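GDSL-like protein (PDB 7BXD) probably acts as an acyl-hydrolase of the GDSL lipase family, cleaving ester bonds within an SGNH-hydrolase fold. Local coordinates at residues T55-A60 with G225-A230. Sequence-based numbering, arbitrary orientation.
Sequences TSHLGA and GYERLA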
loop_
_atom_site.group_PDB
_atom_site.type_symbol
_atom_site.label_atom_id
_atom_site.label_comp_id
_atom_site.label_asym_id
_atom_site.label_seq_id
_atom_site.Cartn_x
_atom_site.Cartn_y
_atom_site.Cartn_z
ATOM N N THR A 55 -4.794 -7.630 7.179
ATOM C CA THR A 55 -3.974 -7.588 8.393
ATOM C C THR A 55 -4.503 -8.533 9.463
ATOM O O THR A 55 -3.732 -9.020 10.303
ATOM C CB THR A 55 -3.929 -6.168 8.976
ATOM O OG1 THR A 55 -5.246 -5.693 9.292
ATOM C CG2 THR A 55 -3.288 -5.194 7.981
ATOM N N SER A 56 -5.810 -8.791 9.461
ATOM C CA SER A 56 -6.416 -9.641 10.495
ATOM C C SER A 56 -6.113 -11.118 10.286
ATOM O O SER A 56 -6.282 -11.914 11.224
ATOM C CB SER A 56 -7.936 -9.434 10.538
ATOM O OG SER A 56 -8.566 -10.003 9.396
ATOM N N HIS A 57 -5.694 -11.503 9.078
ATOM C CA HIS A 57 -5.366 -12.887 8.764
ATOM C C HIS A 57 -3.867 -13.149 8.809
ATOM O O HIS A 57 -3.444 -14.303 8.919
ATOM C CB HIS A 57 -5.847 -13.223 7.338
ATOM C CG HIS A 57 -7.319 -13.093 7.142
ATOM N ND1 HIS A 57 -8.189 -14.114 7.438
ATOM C CD2 HIS A 57 -8.070 -12.075 6.654
ATOM C CE1 HIS A 57 -9.421 -13.721 7.165
ATOM N NE2 HIS A 57 -9.377 -12.491 6.680
ATOM N N LEU A 58 -3.054 -12.113 8.668
ATOM C CA LEU A 58 -1.650 -12.314 8.347
ATOM C C LEU A 58 -0.891 -12.956 9.509
ATOM O O LEU A 58 -0.001 -13.789 9.288
ATOM C CB LEU A 58 -1.030 -10.963 7.972
ATOM C CG LEU A 58 0.441 -11.062 7.605
ATOM C CD1 LEU A 58 0.700 -11.947 6.371
ATOM C CD2 LEU A 58 0.999 -9.655 7.385
ATOM N N GLY A 59 -1.189 -12.563 10.756
ATOM C CA GLY A 59 -0.390 -13.052 11.881
ATOM C C GLY A 59 -0.391 -14.567 11.970
ATOM O O GLY A 59 0.654 -15.201 12.149
ATOM N N ALA A 60 -1.573 -15.168 11.846
ATOM C CA ALA A 60 -1.663 -16.622 11.933
ATOM C C ALA A 60 -0.969 -17.281 10.759
ATOM O O ALA A 60 -0.356 -18.341 10.917
ATOM C CB ALA A 60 -3.124 -17.055 12.004
ATOM N N GLY A 225 -11.917 -11.378 -0.510
ATOM C CA GLY A 225 -10.782 -10.802 -1.232
ATOM C C GLY A 225 -9.621 -10.485 -0.305
ATOM O O GLY A 225 -8.467 -10.742 -0.640
ATOM N N TYR A 226 -9.912 -9.924 0.882
ATOM C CA TYR A 226 -8.835 -9.617 1.813
ATOM C C TYR A 226 -8.198 -10.876 2.365
ATOM O O TYR A 226 -6.982 -10.893 2.590
ATOM C CB TYR A 226 -9.362 -8.745 2.973
ATOM C CG TYR A 226 -9.503 -7.283 2.629
ATOM C CD1 TYR A 226 -8.394 -6.555 2.200
ATOM C CD2 TYR A 226 -10.718 -6.610 2.785
ATOM C CE1 TYR A 226 -8.485 -5.221 1.850
ATOM C CE2 TYR A 226 -10.826 -5.264 2.465
ATOM C CZ TYR A 226 -9.709 -4.565 1.986
ATOM O OH TYR A 226 -9.796 -3.238 1.618
ATOM N N GLU A 227 -8.986 -11.943 2.567
ATOM C CA GLU A 227 -8.384 -13.202 2.994
ATOM C C GLU A 227 -7.436 -13.746 1.933
ATOM O O GLU A 227 -6.323 -14.195 2.247
ATOM C CB GLU A 227 -9.488 -14.212 3.342
ATOM C CG GLU A 227 -8.954 -15.488 4.039
ATOM C CD GLU A 227 -8.721 -16.682 3.101
ATOM O OE1 GLU A 227 -8.837 -16.557 1.856
ATOM O OE2 GLU A 227 -8.376 -17.763 3.615
ATOM N N ARG A 228 -7.866 -13.716 0.669
ATOM C CA ARG A 228 -6.996 -14.185 -0.411
ATOM C C ARG A 228 -5.755 -13.316 -0.522
ATOM O O ARG A 228 -4.637 -13.834 -0.653
ATOM C CB ARG A 228 -7.812 -14.202 -1.709
ATOM C CG ARG A 228 -6.993 -14.631 -2.922
ATOM C CD ARG A 228 -7.905 -14.888 -4.098
ATOM N NE ARG A 228 -7.135 -15.161 -5.308
ATOM C CZ ARG A 228 -7.479 -16.002 -6.265
ATOM N NH1 ARG A 228 -8.527 -16.802 -6.131
ATOM N NH2 ARG A 228 -6.724 -16.075 -7.359
ATOM N N LEU A 229 -5.920 -11.998 -0.432
ATOM C CA LEU A 229 -4.762 -11.111 -0.484
ATOM C C LEU A 229 -3.787 -11.411 0.651
ATOM O O LEU A 229 -2.574 -11.361 0.453
ATOM C CB LEU A 229 -5.224 -9.652 -0.446
ATOM C CG LEU A 229 -4.232 -8.609 -0.921
ATOM C CD1 LEU A 229 -3.993 -8.737 -2.440
ATOM C CD2 LEU A 229 -4.757 -7.227 -0.599
ATOM N N ALA A 230 -4.303 -11.708 1.845
ATOM C CA ALA A 230 -3.427 -12.029 2.968
ATOM C C ALA A 230 -2.528 -13.221 2.655
ATOM O O ALA A 230 -1.357 -13.250 3.046
ATOM C CB ALA A 230 -4.231 -12.329 4.224
#
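His-57 of helix 55-61 lies against the flank of helix 223-240, with its CB and most of its ring in contact. His-57 CB rests against Ala-230 CB at 3.6 Å, a spot where the small methyl lets the two backbones draw near; Leu-58 and Ala-230 have their CA atoms 5.7 Å apart. Beyond CB, the torsion that sets CG anti to the carbonyl carbon (chi1 -61°) leads the imidazole over Glu-227. There His-57 NE2 lies 3.8 Å from Glu-227 CB. His-57 CE1 comes to 3.6 Å from Glu-227 CG, and this methylene sits over one face of the His-57 ring, offset toward its rim, in a CH-pi contact 22° off the ring normal. The site is partly exposed, which a polar imidazole tolerates while its face still packs on CB and CG of Glu-227.

The carboxylate itself turns off, its plane nearly perpendicular to the imidazole. Glu-227 OE2 stays 5.3 Å from His-57 ND1, too far for a salt bridge; the same oxygen has a weak hydrogen bond with His-231 NE2. Leu-58, on the buried side, brings CD1 to 4.1 Å from Ala-230 O and also packs on Ala-234 and Leu-237; its forked, apolar end fits against one side of helix 223-240.

No hydrogen bond joins the two segments, whose axes cross at -37° and approach to 8.4 Å. Thr-55 OG1 is hydrogen-bonded to Asn-69 of edge strand 66-71. The contact thus packs the C-terminal helix against the short helix that precedes this outermost strand of the parallel sheet, whose 2-1-3-4-5 order fits the SGNH-hydrolase fold.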